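Local coordinates for protein putative HTH-type transcriptional regulator PH0061 (Pyrococcus horikoshii, PDB 2DBB) that probably binds DNA in a sequence-specific way and regulates transcription, as a member of the AsnC family with a helix-turn-helix domain, at residues M68-L73 against V109-P114; V72-K77 against K132-V137. One frame throughout, in Å; residues are numbered along the deposited sequence.

Contact 1: residues M68-L73 against V109-P114; sequences MYAIVL and VRLLLP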
loop_
_atom_site.group_PDB
_atom_site.type_symbol
_atom_site.label_atom_id
_atom_site.label_comp_id
_atom_site.label_asym_id
_atom_site.label_seq_id
_atom_site.Cartn_x
_atom_site.Cartn_y
_atom_site.Cartn_z
ATOM N N MET B 68 13.737 1.649 -2.177
ATOM C CA MET B 68 13.364 0.402 -2.825
ATOM C C MET B 68 12.557 -0.387 -1.798
ATOM O O MET B 68 12.761 -0.237 -0.592
ATOM C CB MET B 68 14.603 -0.404 -3.253
ATOM C CG MET B 68 15.408 -1.030 -2.110
ATOM S SD MET B 68 16.722 -2.191 -2.670
ATOM C CE MET B 68 15.774 -3.604 -3.022
ATOM N N TYR B 69 11.623 -1.203 -2.271
ATOM C CA TYR B 69 10.816 -2.023 -1.378
ATOM C C TYR B 69 11.426 -3.400 -1.211
ATOM O O TYR B 69 12.191 -3.874 -2.053
ATOM C CB TYR B 69 9.400 -2.230 -1.928
ATOM C CG TYR B 69 8.440 -1.085 -1.734
ATOM C CD1 TYR B 69 8.301 -0.468 -0.492
ATOM C CD2 TYR B 69 7.624 -0.652 -2.781
ATOM C CE1 TYR B 69 7.369 0.548 -0.291
ATOM C CE2 TYR B 69 6.691 0.364 -2.593
ATOM C CZ TYR B 69 6.566 0.958 -1.342
ATOM O OH TYR B 69 5.628 1.949 -1.139
ATOM N N ALA B 70 11.065 -4.037 -0.108
ATOM C CA ALA B 70 11.485 -5.392 0.188
ATOM C C ALA B 70 10.262 -5.997 0.848
ATOM O O ALA B 70 9.586 -5.335 1.638
ATOM C CB ALA B 70 12.667 -5.407 1.149
ATOM N N ILE B 71 9.949 -7.235 0.488
ATOM C CA ILE B 71 8.816 -7.914 1.081
ATOM C C ILE B 71 9.419 -9.047 1.890
ATOM O O ILE B 71 10.268 -9.785 1.392
ATOM C CB ILE B 71 7.872 -8.518 0.015
ATOM C CG1 ILE B 71 7.258 -7.408 -0.851
ATOM C CG2 ILE B 71 6.786 -9.325 0.693
ATOM C CD1 ILE B 71 6.302 -6.493 -0.114
ATOM N N VAL B 72 9.002 -9.159 3.144
ATOM C CA VAL B 72 9.489 -10.222 4.010
ATOM C C VAL B 72 8.342 -11.188 4.295
ATOM O O VAL B 72 7.291 -10.812 4.821
ATOM C CB VAL B 72 10.059 -9.647 5.322
ATOM C CG1 VAL B 72 10.554 -10.777 6.226
ATOM C CG2 VAL B 72 11.198 -8.695 4.997
ATOM N N LEU B 73 8.550 -12.436 3.905
ATOM C CA LEU B 73 7.563 -13.489 4.081
ATOM C C LEU B 73 8.004 -14.321 5.281
ATOM O O LEU B 73 9.103 -14.876 5.300
ATOM C CB LEU B 73 7.518 -14.350 2.816
ATOM C CG LEU B 73 7.375 -13.544 1.513
ATOM C CD1 LEU B 73 7.663 -14.442 0.319
ATOM C CD2 LEU B 73 5.978 -12.954 1.425
ATOM N N VAL B 109 5.365 -8.813 5.527
ATOM C CA VAL B 109 5.843 -7.487 5.881
ATOM C C VAL B 109 6.447 -6.721 4.711
ATOM O O VAL B 109 7.166 -7.282 3.898
ATOM C CB VAL B 109 6.929 -7.580 6.975
ATOM C CG1 VAL B 109 7.395 -6.174 7.378
ATOM C CG2 VAL B 109 6.390 -8.343 8.173
ATOM N N ARG B 110 6.146 -5.433 4.628
ATOM C CA ARG B 110 6.731 -4.612 3.583
ATOM C C ARG B 110 7.664 -3.621 4.264
ATOM O O ARG B 110 7.283 -2.981 5.244
ATOM C CB ARG B 110 5.672 -3.838 2.790
ATOM C CG ARG B 110 6.296 -2.874 1.774
ATOM C CD ARG B 110 5.250 -2.017 1.059
ATOM N NE ARG B 110 4.372 -2.801 0.197
ATOM C CZ ARG B 110 4.725 -3.306 -0.983
ATOM N NH1 ARG B 110 5.950 -3.111 -1.460
ATOM N NH2 ARG B 110 3.852 -4.014 -1.691
ATOM N N LEU B 111 8.880 -3.505 3.735
ATOM C CA LEU B 111 9.886 -2.589 4.248
ATOM C C LEU B 111 10.257 -1.560 3.183
ATOM O O LEU B 111 10.298 -1.875 1.989
ATOM C CB LEU B 111 11.173 -3.339 4.603
ATOM C CG LEU B 111 11.147 -4.575 5.495
ATOM C CD1 LEU B 111 12.560 -5.148 5.582
ATOM C CD2 LEU B 111 10.613 -4.209 6.875
ATOM N N LEU B 112 10.520 -0.331 3.622
ATOM C CA LEU B 112 10.976 0.723 2.721
ATOM C C LEU B 112 12.457 0.815 3.059
ATOM O O LEU B 112 12.813 1.135 4.194
ATOM C CB LEU B 112 10.300 2.065 3.019
ATOM C CG LEU B 112 10.749 3.210 2.094
ATOM C CD1 LEU B 112 10.257 2.931 0.685
ATOM C CD2 LEU B 112 10.201 4.547 2.589
ATOM N N LEU B 113 13.317 0.511 2.090
ATOM C CA LEU B 113 14.760 0.532 2.314
ATOM C C LEU B 113 15.472 1.533 1.421
ATOM O O LEU B 113 14.913 2.004 0.425
ATOM C CB LEU B 113 15.358 -0.854 2.034
ATOM C CG LEU B 113 14.704 -2.080 2.666
ATOM C CD1 LEU B 113 15.273 -3.331 2.027
ATOM C CD2 LEU B 113 14.921 -2.081 4.166
ATOM N N PRO B 114 16.724 1.875 1.769
ATOM C CA PRO B 114 17.502 2.820 0.970
ATOM C C PRO B 114 17.835 2.088 -0.323
ATOM O O PRO B 114 18.072 0.879 -0.305
ATOM C CB PRO B 114 18.747 3.056 1.821
ATOM C CG PRO B 114 18.275 2.773 3.214
ATOM C CD PRO B 114 17.417 1.563 3.030
#

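Contact 2: residues V72-K77 against K132-V137; sequences VLIKSK and KNAENV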
loop_
_atom_site.group_PDB
_atom_site.type_symbol
_atom_site.label_atom_id
_atom_site.label_comp_id
_atom_site.label_asym_id
_atom_site.label_seq_id
_atom_site.Cartn_x
_atom_site.Cartn_y
_atom_site.Cartn_z
ATOM N N VAL B 72 9.002 -9.159 3.144
ATOM C CA VAL B 72 9.489 -10.222 4.010
ATOM C C VAL B 72 8.342 -11.188 4.295
ATOM O O VAL B 72 7.291 -10.812 4.821
ATOM C CB VAL B 72 10.059 -9.647 5.322
ATOM C CG1 VAL B 72 10.554 -10.777 6.226
ATOM C CG2 VAL B 72 11.198 -8.695 4.997
ATOM N N LEU B 73 8.550 -12.436 3.905
ATOM C CA LEU B 73 7.563 -13.489 4.081
ATOM C C LEU B 73 8.004 -14.321 5.281
ATOM O O LEU B 73 9.103 -14.876 5.300
ATOM C CB LEU B 73 7.518 -14.350 2.816
ATOM C CG LEU B 73 7.375 -13.544 1.513
ATOM C CD1 LEU B 73 7.663 -14.442 0.319
ATOM C CD2 LEU B 73 5.978 -12.954 1.425
ATOM N N ILE B 74 7.143 -14.405 6.283
ATOM C CA ILE B 74 7.489 -15.139 7.491
ATOM C C ILE B 74 6.564 -16.296 7.814
ATOM O O ILE B 74 5.345 -16.173 7.731
ATOM C CB ILE B 74 7.493 -14.196 8.720
ATOM C CG1 ILE B 74 8.444 -13.022 8.484
ATOM C CG2 ILE B 74 7.885 -14.973 9.969
ATOM C CD1 ILE B 74 8.241 -11.843 9.460
ATOM N N LYS B 75 7.160 -17.425 8.186
ATOM C CA LYS B 75 6.400 -18.593 8.606
ATOM C C LYS B 75 6.775 -18.824 10.072
ATOM O O LYS B 75 7.927 -19.107 10.380
ATOM C CB LYS B 75 6.767 -19.828 7.781
ATOM C CG LYS B 75 5.869 -21.025 8.078
ATOM C CD LYS B 75 4.411 -20.661 7.821
ATOM C CE LYS B 75 3.443 -21.775 8.202
ATOM N NZ LYS B 75 2.024 -21.352 7.947
ATOM N N SER B 76 5.801 -18.687 10.968
ATOM C CA SER B 76 6.026 -18.868 12.400
ATOM C C SER B 76 5.927 -20.312 12.885
ATOM O O SER B 76 5.298 -21.164 12.255
ATOM C CB SER B 76 5.034 -18.020 13.195
ATOM O OG SER B 76 5.223 -16.641 12.939
ATOM N N LYS B 77 6.558 -20.576 14.024
ATOM C CA LYS B 77 6.529 -21.900 14.621
ATOM C C LYS B 77 5.271 -22.033 15.479
ATOM O O LYS B 77 4.720 -23.126 15.601
ATOM C CB LYS B 77 7.771 -22.118 15.489
ATOM C CG LYS B 77 9.093 -21.992 14.750
ATOM C CD LYS B 77 10.261 -22.149 15.720
ATOM C CE LYS B 77 11.601 -21.918 15.037
ATOM N NZ LYS B 77 11.830 -22.879 13.918
ATOM N N LYS B 132 12.573 -13.523 15.741
ATOM C CA LYS B 132 13.029 -14.733 16.406
ATOM C C LYS B 132 11.945 -15.796 16.351
ATOM O O LYS B 132 10.764 -15.480 16.188
ATOM C CB LYS B 132 13.374 -14.453 17.878
ATOM C CG LYS B 132 14.325 -13.284 18.133
ATOM C CD LYS B 132 13.563 -11.979 18.321
ATOM C CE LYS B 132 14.491 -10.857 18.771
ATOM N NZ LYS B 132 13.773 -9.562 18.974
ATOM N N ASN B 133 12.353 -17.055 16.474
ATOM C CA ASN B 133 11.414 -18.171 16.487
ATOM C C ASN B 133 10.632 -18.363 15.188
ATOM O O ASN B 133 9.444 -18.700 15.216
ATOM C CB ASN B 133 10.427 -17.989 17.647
ATOM C CG ASN B 133 11.122 -17.713 18.973
ATOM O OD1 ASN B 133 10.496 -17.249 19.927
ATOM N ND2 ASN B 133 12.420 -18.003 19.039
ATOM N N ALA B 134 11.294 -18.155 14.056
ATOM C CA ALA B 134 10.649 -18.323 12.759
ATOM C C ALA B 134 11.186 -19.576 12.080
ATOM O O ALA B 134 12.381 -19.848 12.119
ATOM C CB ALA B 134 10.904 -17.098 11.879
ATOM N N GLU B 135 10.297 -20.353 11.478
ATOM C CA GLU B 135 10.706 -21.563 10.783
ATOM C C GLU B 135 11.286 -21.172 9.423
ATOM O O GLU B 135 12.279 -21.735 8.970
ATOM C CB GLU B 135 9.504 -22.493 10.598
ATOM C CG GLU B 135 9.723 -23.653 9.614
ATOM C CD GLU B 135 10.719 -24.694 10.109
ATOM O OE1 GLU B 135 11.062 -25.615 9.327
ATOM O OE2 GLU B 135 11.157 -24.599 11.277
ATOM N N ASN B 136 10.667 -20.185 8.784
ATOM C CA ASN B 136 11.120 -19.735 7.477
ATOM C C ASN B 136 10.943 -18.237 7.285
ATOM O O ASN B 136 9.908 -17.676 7.635
ATOM C CB ASN B 136 10.354 -20.477 6.373
ATOM C CG ASN B 136 10.865 -21.888 6.152
ATOM O OD1 ASN B 136 11.861 -22.106 5.454
ATOM N ND2 ASN B 136 10.189 -22.856 6.750
ATOM N N VAL B 137 11.969 -17.605 6.724
ATOM C CA VAL B 137 11.945 -16.183 6.434
ATOM C C VAL B 137 12.475 -15.989 5.013
ATOM O O VAL B 137 13.586 -16.401 4.698
ATOM C CB VAL B 137 12.839 -15.379 7.399
ATOM C CG1 VAL B 137 12.861 -13.914 6.980
ATOM C CG2 VAL B 137 12.317 -15.509 8.823
#

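Contact 1: residues M68-L73 against V109-P114
V109 O is gripped twice. V72 N donates to it over 2.7 Å in a nearly straight bond (172°), and I71 CA adds a weaker CA-H...O contact at 3.3 Å. The pairing is antiparallel and regular: M68 with L113, A70 with L111 and V72 with V109 are hydrogen-bonded pairs, while Y69 with L112 and I71 with R110 are non-hydrogen-bonded. On the face carrying Y69, I71, R110 and L112, the R110 guanidinium sits over the Y69 ring. R110 CZ is 4.3 Å from the ring centroid, a cation-pi contact, and R110 CD adds a CH-pi contact on that face. The two planes are 62° apart, so the groups are not stacked flat. The bend at chi3 (-66°) of R110 turns its head over the ring, and NH1 comes 3.2 Å from Y69 CG. I71 CD1 lies over one face of the guanidinium, off its centre. NH1 also makes a salt bridge to E99 of the second subunit. An alanine in place of Y69 would probably leave the arginine without its aromatic support and free its head to turn from that glutamate. The other face is apolar. A70 CB meets L113 CD1 tightly at 3.4 Å, and V72 CG2 meets L111 CD1 at 3.8 Å. These strands are the middle pair of a four-stranded antiparallel sheet. L111 and L113 pack on helix 117-129, whereas Y69, I71 and L112 face the second subunit. Strands 95-102 and 134-148 flank the pair.

Contact 2: residues V72-K77 against K132-V137
K77 lays its methylene chain over one face of the flat peptide group that joins N133 and A134. K77 CG is 3.3 Å from N133 O, and K77 CE stands 3.7 Å above N133 C. A bend at the last torsion (chi4 -60°) then turns the ammonium group toward the other flat group, the E135 carboxylate. K77 NZ reaches a single oxygen of it, E135 OE2, at 3.2 Å, a salt bridge. The two side chains cross at about a right angle.

Beside this pair the backbone forms a classic beta bulge. E135 and N136 both face K75. K75 O accepts from E135 N at 2.9 Å, and more weakly from N136 N at 3.3 Å. In return K75 N donates to N136 O over 2.8 Å. The extra residue shifts the register by one, so S76 pairs with A134 while I74 pairs with V137. The chain also turns a corner at E135. Apolar contacts are few: V72 CG1 meets V137 CG1 at 4.0 Å, and I74 CG2 meets A134 CB at 4.2 Å. V137 also touches L128 of helix 117-129, and I74 touches I107 of the strand on its other side. S76 N is hydrogen-bonded to N106 OD1, in the loop that leads into that strand.

The chemistry is thus mixed. Backbone bonds hold the strand ends together at the bulge, with K75 O serving two donors. The ion pair joins two exposed side chains, so solvent would probably weaken its charge attraction. K77 N is buried here with no partner in the model, which may carry a small energetic cost.

Overall arrangement
Both contacts use strand 67-76, the start of the four-stranded sheet along the chain. Contact 1 pairs its first part with strand 107-114; contact 2 pairs its last part with the beginning of strand 134-148. They share V72 and L73, and their centres lie 15 Å apart. V109 CG2 and I74 CD1 touch, 4.2 Å apart, which joins the two directly. Strand 67-76 thus lies between both partners, in the order 95-102, 107-114, 67-76, 134-148. With helices 79-89 and 117-129 this is the ferredoxin-like topology of the C-terminal domain in the AsnC family. Contact 1 is buried and meets the second subunit at several residues; contact 2, partly buried, does so through L73.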